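Local atomic coordinates of serine-rich secreted cell wall anchored (LPXTG-motif ) protein (Lactobacillus reuteri ATCC 53608, PDB entry 5NXK), a protein that probably acts as a cell-surface adhesin with a beta-solenoid fold, helping this gut bacterium to attach to its host. Residues G263-A268 / N291-N296; F233-N238 / S271-E276; N249-P254 / N282-G287. All blocks are in the same frame, centred on the assembly; numbering follows the deposited sequence.

Interaction 1: G263-A268 / N291-N296; sequences GNIELA and NRIDFN
The carbonyl oxygen of R292 is gripped by three groups. I265 N donates to R292 O over 2.9 Å in a nearly straight bond (168° at the hydrogen). N264 CA approaches R292 O at 3.3 Å in a CA-H...O contact, and an ordered water donates to the same oxygen at 3.2 Å. That water also accepts from N264 ND2 at 2.9 Å and donates to D294 OD2, so it bridges the two strands on their polar face. The backbone evidence is that of parallel beta pairing, with segment axes 4.7 Å apart and 1° between their directions; R292 N, D294 N, L267 N and N296 N supply the remaining bonds.

R292 runs fully extended, CG anti to the backbone N (chi1 174°), which brings its guanidinium side-on to the D294 carboxylate: NE reaches OD1 and OD2 of D294, both at 3.0 Å, and NH2 adds a second donor to OD1. This charge probably offsets the closeness of E266 OE2 to D294 OD2, 4.2 Å apart.

On the opposite face I265 and I293 lie side by side, and L267 CD1 meets F295 CD2 at 3.7 Å. F283 of strand 283-285 packs against I265, I293 and F295. Strand 261-267 bonds along its other edge to strand 230-235, whereas strand 289-295 is the outermost of the sheet within this chain.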
ATOM      1  N   GLY A 263     -14.952   9.130  10.273  1.00 26.00           N
ATOM      2  CA  GLY A 263     -13.587   8.775  10.613  1.00 24.19           C
ATOM      3  C   GLY A 263     -13.579   8.129  11.988  1.00 22.54           C
ATOM      4  O   GLY A 263     -14.310   8.537  12.882  1.00 22.68           O
ATOM      5  N   ASN A 264     -12.765   7.096  12.145  1.00 22.45           N
ATOM      6  CA  ASN A 264     -12.642   6.424  13.421  1.00 24.04           C
ATOM      7  C   ASN A 264     -11.185   5.983  13.590  1.00 24.14           C
ATOM      8  O   ASN A 264     -10.636   5.210  12.780  1.00 22.04           O
ATOM      9  CB  ASN A 264     -13.600   5.223  13.526  1.00 28.81           C
ATOM     10  CG  ASN A 264     -15.057   5.646  13.767  1.00 38.93           C
ATOM     11  OD1 ASN A 264     -15.816   5.876  12.811  1.00 38.81           O
ATOM     12  ND2 ASN A 264     -15.454   5.756  15.039  1.00 35.59           N
ATOM     13  N   ILE A 265     -10.570   6.482  14.653  1.00 19.79           N
ATOM     14  CA  ILE A 265      -9.224   6.096  15.008  1.00 20.26           C
ATOM     15  C   ILE A 265      -9.276   5.433  16.388  1.00 22.39           C
ATOM     16  O   ILE A 265      -9.824   5.986  17.341  1.00 23.25           O
ATOM     17  CB  ILE A 265      -8.291   7.299  14.994  1.00 21.22           C
ATOM     18  CG1 ILE A 265      -8.299   7.941  13.593  1.00 21.63           C
ATOM     19  CG2 ILE A 265      -6.872   6.903  15.439  1.00 18.53           C
ATOM     20  CD1 ILE A 265      -7.467   9.193  13.490  1.00 25.32           C
ATOM     21  N   GLU A 266      -8.745   4.221  16.478  1.00 23.72           N
ATOM     22  CA  GLU A 266      -8.835   3.454  17.711  1.00 25.15           C
ATOM     23  C   GLU A 266      -7.451   2.962  18.084  1.00 25.59           C
ATOM     24  O   GLU A 266      -6.808   2.275  17.307  1.00 27.00           O
ATOM     25  CB  GLU A 266      -9.804   2.274  17.550  1.00 34.07           C
ATOM     26  CG  GLU A 266     -11.256   2.692  17.221  1.00 56.44           C
ATOM     27  CD  GLU A 266     -12.219   1.512  17.034  1.00 69.48           C
ATOM     28  OE1 GLU A 266     -12.029   0.724  16.079  1.00 73.00           O
ATOM     29  OE2 GLU A 266     -13.171   1.376  17.835  1.00 77.80           O
ATOM     30  N   LEU A 267      -6.998   3.322  19.277  1.00 25.17           N
ATOM     31  CA  LEU A 267      -5.674   2.940  19.753  1.00 20.09           C
ATOM     32  C   LEU A 267      -5.880   2.044  20.970  1.00 26.76           C
ATOM     33  O   LEU A 267      -6.242   2.522  22.041  1.00 27.05           O
ATOM     34  CB  LEU A 267      -4.836   4.169  20.114  1.00 22.00           C
ATOM     35  CG  LEU A 267      -4.698   5.261  19.034  1.00 24.85           C
ATOM     36  CD1 LEU A 267      -3.700   6.344  19.422  1.00 26.00           C
ATOM     37  CD2 LEU A 267      -4.306   4.658  17.697  1.00 29.40           C
ATOM     38  N   ALA A 268      -5.641   0.751  20.813  1.00 25.07           N
ATOM     39  CA  ALA A 268      -6.076  -0.221  21.814  1.00 25.45           C
ATOM     40  C   ALA A 268      -5.188  -0.254  23.049  1.00 25.81           C
ATOM     41  O   ALA A 268      -4.038   0.179  23.014  1.00 27.00           O
ATOM     42  CB  ALA A 268      -6.137  -1.628  21.182  1.00 23.95           C
ATOM     43  N   ASN A 291     -16.162  12.289  13.232  1.00 25.98           N
ATOM     44  CA  ASN A 291     -14.931  11.631  13.632  1.00 22.28           C
ATOM     45  C   ASN A 291     -14.917  11.249  15.102  1.00 22.12           C
ATOM     46  O   ASN A 291     -15.492  11.935  15.941  1.00 21.57           O
ATOM     47  CB  ASN A 291     -13.733  12.533  13.335  1.00 21.05           C
ATOM     48  CG  ASN A 291     -12.425  11.755  13.274  1.00 26.87           C
ATOM     49  OD1 ASN A 291     -12.215  10.967  12.362  1.00 32.63           O
ATOM     50  ND2 ASN A 291     -11.542  11.984  14.237  1.00 29.45           N
ATOM     51  N   ARG A 292     -14.250  10.146  15.405  1.00 18.52           N
ATOM     52  CA  ARG A 292     -14.062   9.765  16.788  1.00 20.94           C
ATOM     53  C   ARG A 292     -12.692   9.134  16.940  1.00 18.73           C
ATOM     54  O   ARG A 292     -12.306   8.262  16.152  1.00 19.23           O
ATOM     55  CB  ARG A 292     -15.153   8.810  17.261  1.00 23.87           C
ATOM     56  CG  ARG A 292     -14.911   8.277  18.665  1.00 26.26           C
ATOM     57  CD  ARG A 292     -16.058   7.383  19.137  1.00 26.81           C
ATOM     58  NE  ARG A 292     -15.749   6.749  20.417  1.00 30.58           N
ATOM     59  CZ  ARG A 292     -16.616   6.569  21.410  1.00 26.41           C
ATOM     60  NH1 ARG A 292     -17.878   6.949  21.277  1.00 24.96           N
ATOM     61  NH2 ARG A 292     -16.227   5.964  22.524  1.00 28.89           N
ATOM     62  N   ILE A 293     -11.953   9.589  17.948  1.00 20.47           N
ATOM     63  CA  ILE A 293     -10.637   9.028  18.236  1.00 21.30           C
ATOM     64  C   ILE A 293     -10.651   8.468  19.660  1.00 22.74           C
ATOM     65  O   ILE A 293     -10.938   9.189  20.619  1.00 24.40           O
ATOM     66  CB  ILE A 293      -9.512  10.076  18.094  1.00 20.31           C
ATOM     67  CG1 ILE A 293      -9.591  10.778  16.738  1.00 21.04           C
ATOM     68  CG2 ILE A 293      -8.148   9.410  18.251  1.00 22.51           C
ATOM     69  CD1 ILE A 293      -8.616  11.943  16.600  1.00 22.61           C
ATOM     70  N   ASP A 294     -10.366   7.179  19.785  1.00 21.90           N
ATOM     71  CA  ASP A 294     -10.324   6.521  21.088  1.00 21.01           C
ATOM     72  C   ASP A 294      -8.888   6.216  21.465  1.00 22.33           C
ATOM     73  O   ASP A 294      -8.204   5.476  20.766  1.00 22.39           O
ATOM     74  CB  ASP A 294     -11.150   5.228  21.081  1.00 26.65           C
ATOM     75  CG  ASP A 294     -12.652   5.488  21.025  1.00 39.85           C
ATOM     76  OD1 ASP A 294     -13.170   6.247  21.869  1.00 44.53           O
ATOM     77  OD2 ASP A 294     -13.311   4.962  20.109  1.00 46.88           O
ATOM     78  N   PHE A 295      -8.441   6.802  22.571  1.00 23.39           N
ATOM     79  CA  PHE A 295      -7.115   6.555  23.121  1.00 24.63           C
ATOM     80  C   PHE A 295      -7.237   5.626  24.310  1.00 26.56           C
ATOM     81  O   PHE A 295      -7.641   6.061  25.386  1.00 25.09           O
ATOM     82  CB  PHE A 295      -6.453   7.855  23.579  1.00 20.57           C
ATOM     83  CG  PHE A 295      -6.168   8.833  22.470  1.00 25.57           C
ATOM     84  CD1 PHE A 295      -7.144   9.729  22.042  1.00 23.78           C
ATOM     85  CD2 PHE A 295      -4.911   8.884  21.884  1.00 21.60           C
ATOM     86  CE1 PHE A 295      -6.867  10.655  21.045  1.00 22.26           C
ATOM     87  CE2 PHE A 295      -4.634   9.791  20.886  1.00 24.38           C
ATOM     88  CZ  PHE A 295      -5.614  10.684  20.461  1.00 20.63           C
ATOM     89  N   ASN A 296      -6.883   4.359  24.138  1.00 26.77           N
ATOM     90  CA  ASN A 296      -6.986   3.413  25.241  1.00 26.76           C
ATOM     91  C   ASN A 296      -5.622   2.874  25.608  1.00 27.18           C
ATOM     92  O   ASN A 296      -5.504   2.067  26.520  1.00 32.15           O
ATOM     93  CB  ASN A 296      -7.928   2.249  24.897  1.00 24.80           C
ATOM     94  CG  ASN A 296      -9.332   2.716  24.522  1.00 30.16           C
ATOM     95  OD1 ASN A 296      -9.816   2.436  23.428  1.00 34.41           O
ATOM     96  ND2 ASN A 296      -9.969   3.455  25.412  1.00 27.01           N
TER
HETATM   97  O   HOH W   1     -13.269   5.283  16.879  1.00 47.94           O

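Interaction 2: F233-N238 / S271-E276; sequences FIVNEN and SNVHLE
V235 and V273 account for the apolar part of the contact, their methyls meeting tip to tip with V235 CG1 4.1 Å from V273 CG2. The V235 branch that does the touching is the one anti to its backbone N (chi1 176°), and this same CG1 lies 3.7 Å from S271 CB. The other branch, V235 CG2, turns back within its own strand and sits 3.7 Å above the plane of the F233 ring, offset toward the rim of that face. Both valines also touch V241 and L267, so the pair is embedded in a larger apolar cluster.

Polar groups contribute little directly, and the backbones are not hydrogen-bonded to each other. N236 O is 3.7 Å from S271 CB, a plain van der Waals approach. The S271 hydroxyl stands between its backbone N and carbonyl carbon (chi1 65°) and bonds to A268 O, while N236 ND2 is taken by V205 O; the hydroxyl is thus satisfied within its own turn, and the N236 amide nitrogen by strand 200-205 of the preceding coil.

Backbone geometry explains why the contact is narrow. The chains come closest at N238 and S271, with CA atoms 4.1 Å apart, then diverge: V235 CA to V273 CA is 8.5 Å, and F233 CA to L275 CA is 13.5 Å. N238, with a positive phi of 61°, lies in the turn that carries the chain from strand 230-235 to strand 240-244. Two parallel sheets opening from a shared corner, with inward-facing valines from two successive coils filling the angle between the sheets, are typical of the beta-solenoid, as in the pectate lyase-like parallel beta-helices.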
ATOM      1  N   PHE A 233      -8.361   4.133  11.204  1.00 19.40           N
ATOM      2  CA  PHE A 233      -6.985   3.787  11.551  1.00 19.12           C
ATOM      3  C   PHE A 233      -7.067   3.045  12.870  1.00 23.13           C
ATOM      4  O   PHE A 233      -7.452   3.633  13.893  1.00 21.07           O
ATOM      5  CB  PHE A 233      -6.089   5.023  11.670  1.00 18.47           C
ATOM      6  CG  PHE A 233      -4.646   4.707  12.018  1.00 19.93           C
ATOM      7  CD1 PHE A 233      -3.969   3.683  11.368  1.00 22.81           C
ATOM      8  CD2 PHE A 233      -3.957   5.469  12.959  1.00 20.35           C
ATOM      9  CE1 PHE A 233      -2.641   3.398  11.664  1.00 25.36           C
ATOM     10  CE2 PHE A 233      -2.628   5.196  13.265  1.00 23.75           C
ATOM     11  CZ  PHE A 233      -1.963   4.168  12.618  1.00 26.09           C
ATOM     12  N   ILE A 234      -6.779   1.749  12.832  1.00 18.54           N
ATOM     13  CA  ILE A 234      -6.988   0.888  13.984  1.00 20.40           C
ATOM     14  C   ILE A 234      -5.661   0.288  14.422  1.00 24.52           C
ATOM     15  O   ILE A 234      -5.014  -0.404  13.656  1.00 22.06           O
ATOM     16  CB  ILE A 234      -7.979  -0.249  13.683  1.00 21.82           C
ATOM     17  CG1 ILE A 234      -9.316   0.321  13.223  1.00 29.61           C
ATOM     18  CG2 ILE A 234      -8.188  -1.109  14.927  1.00 24.18           C
ATOM     19  CD1 ILE A 234     -10.258  -0.731  12.694  1.00 35.49           C
ATOM     20  N   VAL A 235      -5.259   0.573  15.650  1.00 18.87           N
ATOM     21  CA  VAL A 235      -4.042   0.030  16.221  1.00 20.00           C
ATOM     22  C   VAL A 235      -4.434  -0.930  17.348  1.00 27.36           C
ATOM     23  O   VAL A 235      -4.973  -0.511  18.367  1.00 22.59           O
ATOM     24  CB  VAL A 235      -3.140   1.145  16.741  1.00 22.31           C
ATOM     25  CG1 VAL A 235      -1.906   0.558  17.436  1.00 21.53           C
ATOM     26  CG2 VAL A 235      -2.765   2.074  15.588  1.00 19.85           C
ATOM     27  N   ASN A 236      -4.181  -2.218  17.153  1.00 23.99           N
ATOM     28  CA  ASN A 236      -4.659  -3.238  18.080  1.00 22.64           C
ATOM     29  C   ASN A 236      -3.765  -3.425  19.314  1.00 24.91           C
ATOM     30  O   ASN A 236      -2.731  -2.760  19.453  1.00 23.49           O
ATOM     31  CB  ASN A 236      -4.846  -4.574  17.329  1.00 22.84           C
ATOM     32  CG  ASN A 236      -6.083  -4.567  16.445  1.00 27.32           C
ATOM     33  OD1 ASN A 236      -7.179  -4.804  16.934  1.00 34.75           O
ATOM     34  ND2 ASN A 236      -5.919  -4.300  15.152  1.00 29.20           N
ATOM     35  N   GLU A 237      -4.182  -4.311  20.215  1.00 25.49           N
ATOM     36  CA  GLU A 237      -3.472  -4.502  21.481  1.00 29.35           C
ATOM     37  C   GLU A 237      -1.995  -4.788  21.304  1.00 27.14           C
ATOM     38  O   GLU A 237      -1.603  -5.574  20.438  1.00 28.15           O
ATOM     39  CB  GLU A 237      -4.078  -5.627  22.320  1.00 34.90           C
ATOM     40  CG  GLU A 237      -5.495  -5.377  22.772  1.00 53.18           C
ATOM     41  CD  GLU A 237      -5.967  -6.421  23.767  1.00 64.90           C
ATOM     42  OE1 GLU A 237      -5.263  -7.445  23.934  1.00 68.20           O
ATOM     43  OE2 GLU A 237      -7.050  -6.223  24.362  1.00 68.48           O
ATOM     44  N   ASN A 238      -1.191  -4.106  22.116  1.00 23.45           N
ATOM     45  CA  ASN A 238       0.261  -4.275  22.162  1.00 27.09           C
ATOM     46  C   ASN A 238       0.992  -3.955  20.867  1.00 28.47           C
ATOM     47  O   ASN A 238       2.178  -4.236  20.742  1.00 31.64           O
ATOM     48  CB  ASN A 238       0.608  -5.695  22.616  1.00 32.54           C
ATOM     49  CG  ASN A 238      -0.061  -6.060  23.938  1.00 39.61           C
ATOM     50  OD1 ASN A 238      -0.117  -5.246  24.859  1.00 40.12           O
ATOM     51  ND2 ASN A 238      -0.583  -7.274  24.028  1.00 45.18           N
ATOM     52  N   SER A 271      -1.184  -0.769  23.363  1.00 23.29           N
ATOM     53  CA  SER A 271      -0.474  -0.197  22.214  1.00 22.54           C
ATOM     54  C   SER A 271       0.410   0.982  22.622  1.00 25.64           C
ATOM     55  O   SER A 271       0.163   1.657  23.625  1.00 26.03           O
ATOM     56  CB  SER A 271      -1.453   0.239  21.115  1.00 19.67           C
ATOM     57  OG  SER A 271      -2.294   1.312  21.542  1.00 24.43           O
ATOM     58  N   ASN A 272       1.439   1.224  21.820  1.00 23.92           N
ATOM     59  CA  ASN A 272       2.364   2.319  22.042  1.00 24.41           C
ATOM     60  C   ASN A 272       2.530   3.062  20.726  1.00 27.75           C
ATOM     61  O   ASN A 272       3.059   2.519  19.748  1.00 27.41           O
ATOM     62  CB  ASN A 272       3.710   1.816  22.574  1.00 30.58           C
ATOM     63  CG  ASN A 272       3.631   1.365  24.026  1.00 37.63           C
ATOM     64  OD1 ASN A 272       3.385   0.188  24.317  1.00 40.25           O
ATOM     65  ND2 ASN A 272       3.830   2.303  24.944  1.00 38.28           N
ATOM     66  N   VAL A 273       1.998   4.275  20.684  1.00 24.42           N
ATOM     67  CA  VAL A 273       1.953   5.053  19.452  1.00 23.33           C
ATOM     68  C   VAL A 273       2.751   6.344  19.641  1.00 26.46           C
ATOM     69  O   VAL A 273       2.524   7.087  20.590  1.00 25.16           O
ATOM     70  CB  VAL A 273       0.490   5.369  19.048  1.00 25.33           C
ATOM     71  CG1 VAL A 273       0.431   6.275  17.838  1.00 26.72           C
ATOM     72  CG2 VAL A 273      -0.290   4.077  18.782  1.00 25.40           C
ATOM     73  N   HIS A 274       3.715   6.578  18.765  1.00 25.37           N
ATOM     74  CA  HIS A 274       4.538   7.768  18.830  1.00 22.55           C
ATOM     75  C   HIS A 274       4.481   8.478  17.488  1.00 23.98           C
ATOM     76  O   HIS A 274       4.843   7.914  16.448  1.00 24.53           O
ATOM     77  CB  HIS A 274       5.980   7.418  19.192  1.00 22.71           C
ATOM     78  CG  HIS A 274       6.849   8.615  19.391  1.00 29.97           C
ATOM     79  ND1 HIS A 274       7.299   9.390  18.339  1.00 34.20           N
ATOM     80  CD2 HIS A 274       7.340   9.187  20.516  1.00 33.66           C
ATOM     81  CE1 HIS A 274       8.035  10.379  18.810  1.00 38.13           C
ATOM     82  NE2 HIS A 274       8.074  10.280  20.128  1.00 40.78           N
ATOM     83  N   LEU A 275       4.010   9.719  17.513  1.00 26.72           N
ATOM     84  CA  LEU A 275       3.726  10.446  16.282  1.00 25.90           C
ATOM     85  C   LEU A 275       4.370  11.810  16.336  1.00 25.47           C
ATOM     86  O   LEU A 275       4.319  12.476  17.372  1.00 21.44           O
ATOM     87  CB  LEU A 275       2.215  10.599  16.081  1.00 22.62           C
ATOM     88  CG  LEU A 275       1.367   9.332  16.118  1.00 24.45           C
ATOM     89  CD1 LEU A 275      -0.100   9.713  15.971  1.00 25.43           C
ATOM     90  CD2 LEU A 275       1.780   8.340  15.042  1.00 25.85           C
ATOM     91  N   GLU A 276       4.942  12.242  15.218  1.00 19.78           N
ATOM     92  CA  GLU A 276       5.607  13.534  15.182  1.00 22.07           C
ATOM     93  C   GLU A 276       5.355  14.242  13.856  1.00 21.93           C
ATOM     94  O   GLU A 276       5.424  13.617  12.813  1.00 24.02           O
ATOM     95  CB  GLU A 276       7.116  13.367  15.406  1.00 23.81           C
ATOM     96  CG  GLU A 276       7.865  14.694  15.450  1.00 29.16           C
ATOM     97  CD  GLU A 276       9.264  14.564  16.025  1.00 42.54           C
ATOM     98  OE1 GLU A 276       9.565  13.520  16.654  1.00 48.29           O
ATOM     99  OE2 GLU A 276      10.054  15.517  15.858  1.00 42.82           O
TER

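Interaction 3: N249-P254 / N282-G287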
ATOM      1  N   ASN A 249       0.263  13.212  10.433  1.00 22.82           N
ATOM      2  CA  ASN A 249       0.498  11.760  10.412  1.00 19.42           C
ATOM      3  C   ASN A 249      -0.689  11.026   9.789  1.00 20.49           C
ATOM      4  O   ASN A 249      -0.504  10.157   8.936  1.00 24.68           O
ATOM      5  CB  ASN A 249       0.773  11.218  11.809  1.00 21.92           C
ATOM      6  CG  ASN A 249       1.933  11.908  12.475  1.00 22.13           C
ATOM      7  OD1 ASN A 249       1.772  12.553  13.513  1.00 24.12           O
ATOM      8  ND2 ASN A 249       3.112  11.795  11.875  1.00 22.89           N
ATOM      9  N   VAL A 250      -1.905  11.383  10.207  1.00 21.76           N
ATOM     10  CA  VAL A 250      -3.116  10.854   9.572  1.00 20.80           C
ATOM     11  C   VAL A 250      -4.000  12.011   9.158  1.00 21.32           C
ATOM     12  O   VAL A 250      -4.312  12.897   9.961  1.00 25.85           O
ATOM     13  CB  VAL A 250      -3.929   9.905  10.484  1.00 20.42           C
ATOM     14  CG1 VAL A 250      -5.155   9.352   9.718  1.00 17.64           C
ATOM     15  CG2 VAL A 250      -3.052   8.771  10.997  1.00 20.95           C
ATOM     16  N   ARG A 251      -4.399  12.004   7.893  1.00 22.94           N
ATOM     17  CA  ARG A 251      -5.221  13.079   7.370  1.00 24.48           C
ATOM     18  C   ARG A 251      -6.566  12.572   6.868  1.00 20.88           C
ATOM     19  O   ARG A 251      -6.620  11.716   5.998  1.00 21.29           O
ATOM     20  CB  ARG A 251      -4.483  13.778   6.245  1.00 27.79           C
ATOM     21  CG  ARG A 251      -5.245  14.874   5.527  1.00 26.41           C
ATOM     22  CD  ARG A 251      -4.200  15.940   5.271  1.00 39.07           C
ATOM     23  NE  ARG A 251      -4.611  16.993   4.376  1.00 42.27           N
ATOM     24  CZ  ARG A 251      -4.175  18.243   4.461  1.00 38.95           C
ATOM     25  NH1 ARG A 251      -3.333  18.606   5.430  1.00 35.80           N
ATOM     26  NH2 ARG A 251      -4.599  19.138   3.582  1.00 38.52           N
ATOM     27  N   ILE A 252      -7.646  13.101   7.438  1.00 23.86           N
ATOM     28  CA  ILE A 252      -8.985  12.789   6.971  1.00 25.51           C
ATOM     29  C   ILE A 252      -9.709  14.079   6.620  1.00 26.79           C
ATOM     30  O   ILE A 252     -10.363  14.691   7.462  1.00 22.71           O
ATOM     31  CB  ILE A 252      -9.786  12.018   8.009  1.00 27.78           C
ATOM     32  CG1 ILE A 252      -8.936  10.872   8.578  1.00 23.85           C
ATOM     33  CG2 ILE A 252     -11.091  11.484   7.376  1.00 25.27           C
ATOM     34  CD1 ILE A 252      -9.615  10.083   9.663  1.00 24.70           C
ATOM     35  N   ILE A 253      -9.569  14.480   5.364  1.00 27.09           N
ATOM     36  CA  ILE A 253     -10.187  15.693   4.845  1.00 28.85           C
ATOM     37  C   ILE A 253     -10.807  15.353   3.492  1.00 24.12           C
ATOM     38  O   ILE A 253     -10.112  14.860   2.603  1.00 26.82           O
ATOM     39  CB  ILE A 253      -9.149  16.847   4.695  1.00 27.68           C
ATOM     40  CG1 ILE A 253      -8.619  17.283   6.072  1.00 25.31           C
ATOM     41  CG2 ILE A 253      -9.771  18.043   3.990  1.00 28.14           C
ATOM     42  CD1 ILE A 253      -7.538  18.401   5.997  1.00 29.57           C
ATOM     43  N   PRO A 254     -12.123  15.572   3.341  1.00 23.16           N
ATOM     44  CA  PRO A 254     -12.778  15.177   2.083  1.00 24.89           C
ATOM     45  C   PRO A 254     -12.169  15.871   0.857  1.00 26.05           C
ATOM     46  O   PRO A 254     -11.774  17.037   0.939  1.00 27.65           O
ATOM     47  CB  PRO A 254     -14.234  15.596   2.291  1.00 26.08           C
ATOM     48  CG  PRO A 254     -14.420  15.605   3.810  1.00 29.30           C
ATOM     49  CD  PRO A 254     -13.083  16.062   4.352  1.00 25.23           C
ATOM     50  N   ASN A 282      -1.009  15.907  14.207  1.00 23.28           N
ATOM     51  CA  ASN A 282      -0.756  14.470  14.144  1.00 23.47           C
ATOM     52  C   ASN A 282      -1.969  13.727  13.565  1.00 25.23           C
ATOM     53  O   ASN A 282      -1.834  12.923  12.639  1.00 24.86           O
ATOM     54  CB  ASN A 282      -0.404  13.936  15.532  1.00 23.84           C
ATOM     55  CG  ASN A 282       0.756  14.695  16.156  1.00 24.87           C
ATOM     56  OD1 ASN A 282       0.556  15.609  16.959  1.00 28.02           O
ATOM     57  ND2 ASN A 282       1.966  14.340  15.771  1.00 19.48           N
ATOM     58  N   PHE A 283      -3.151  14.002  14.111  1.00 23.14           N
ATOM     59  CA  PHE A 283      -4.394  13.498  13.517  1.00 26.10           C
ATOM     60  C   PHE A 283      -5.133  14.726  12.986  1.00 30.44           C
ATOM     61  O   PHE A 283      -5.613  15.554  13.761  1.00 28.85           O
ATOM     62  CB  PHE A 283      -5.266  12.738  14.538  1.00 22.78           C
ATOM     63  CG  PHE A 283      -4.644  11.464  15.071  1.00 24.00           C
ATOM     64  CD1 PHE A 283      -3.958  10.592  14.238  1.00 22.62           C
ATOM     65  CD2 PHE A 283      -4.779  11.127  16.415  1.00 25.05           C
ATOM     66  CE1 PHE A 283      -3.415   9.415  14.741  1.00 24.56           C
ATOM     67  CE2 PHE A 283      -4.239   9.950  16.919  1.00 23.61           C
ATOM     68  CZ  PHE A 283      -3.558   9.097  16.091  1.00 21.54           C
ATOM     69  N   ARG A 284      -5.187  14.867  11.669  1.00 25.94           N
ATOM     70  CA  ARG A 284      -5.779  16.051  11.062  1.00 26.85           C
ATOM     71  C   ARG A 284      -7.113  15.682  10.459  1.00 27.04           C
ATOM     72  O   ARG A 284      -7.163  14.948   9.469  1.00 23.24           O
ATOM     73  CB  ARG A 284      -4.872  16.626   9.973  1.00 28.82           C
ATOM     74  CG  ARG A 284      -5.450  17.825   9.210  1.00 31.05           C
ATOM     75  CD  ARG A 284      -5.670  19.044  10.103  1.00 32.99           C
ATOM     76  NE  ARG A 284      -6.223  20.174   9.350  1.00 36.06           N
ATOM     77  CZ  ARG A 284      -7.090  21.065   9.826  1.00 42.65           C
ATOM     78  NH1 ARG A 284      -7.510  21.000  11.087  1.00 41.09           N
ATOM     79  NH2 ARG A 284      -7.520  22.046   9.040  1.00 41.52           N
ATOM     80  N   VAL A 285      -8.192  16.163  11.062  1.00 19.61           N
ATOM     81  CA  VAL A 285      -9.524  15.866  10.549  1.00 24.12           C
ATOM     82  C   VAL A 285     -10.301  17.163  10.374  1.00 27.67           C
ATOM     83  O   VAL A 285     -10.416  17.944  11.310  1.00 27.99           O
ATOM     84  CB  VAL A 285     -10.297  14.910  11.468  1.00 26.33           C
ATOM     85  CG1 VAL A 285     -11.649  14.569  10.844  1.00 25.61           C
ATOM     86  CG2 VAL A 285      -9.490  13.630  11.713  1.00 20.82           C
ATOM     87  N   ALA A 286     -10.820  17.410   9.176  1.00 29.09           N
ATOM     88  CA  ALA A 286     -11.520  18.670   8.934  1.00 31.50           C
ATOM     89  C   ALA A 286     -12.568  18.480   7.845  1.00 31.74           C
ATOM     90  O   ALA A 286     -12.501  17.521   7.076  1.00 27.61           O
ATOM     91  CB  ALA A 286     -10.523  19.776   8.545  1.00 27.20           C
ATOM     92  N   GLY A 287     -13.552  19.376   7.798  1.00 31.97           N
ATOM     93  CA  GLY A 287     -14.635  19.252   6.836  1.00 31.56           C
ATOM     94  C   GLY A 287     -15.759  18.384   7.381  1.00 32.20           C
ATOM     95  O   GLY A 287     -15.814  18.113   8.584  1.00 28.66           O
TER
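N282 and N249 form one step of an asparagine row of the kind found inside parallel beta-helices: N282 ND2 donates to N249 OD1 at 2.9 Å, the two amide planes only 18° apart, and N249 ND2 in turn bonds to N222 OD1. N282 O takes the V250 amide, V250 N lying 2.9 Å away, and a weak bond from N249 N. F283 presents the edge of its ring to V250, CD1 being 3.8 Å from V250 CB. R284 uses both backbone N and O: R284 N donates to V250 O at 2.8 Å, and R284 O accepts from I252 N. R284 CG lies against I253 CD1, and a bend at chi2 (64°) keeps NE near that methyl too. R251 NH1 stays 5.1 Å from R284 NE; the R251 guanidinium is held by D156 and D248, which probably balance the like charges. V285 lies alongside I252, its CG2 4.1 Å from I252 CB, on the face shared with V250 and F283. A286 N donates to I252 O from 27° off the carbonyl plane, and A286 CB covers part of one face of the R284 guanidinium. Just before G287, A286 O sits 3.1 Å from P254 CD.

In the fold
The segments interleave along the chain: 233-238, 249-254 and 263-268 come first, then their partners 271-276, 282-287 and 291-296 in the same order, as in a winding coil. Interactions 1 and 3 join strands of adjacent coils in two parallel sheets, their centres about 13 Å apart. Interaction 2 spans the angle between the sheet of interaction 1 and that of strand 272-277, its centre about 10 Å from that of interaction 1 and about 17 Å from that of interaction 3. Probable hydrogen bonds join E266 O to V235 N and E276 O to N249 ND2, and the F295 and F283 rings pack together. Together they describe the solenoid's last coils in this chain and their core.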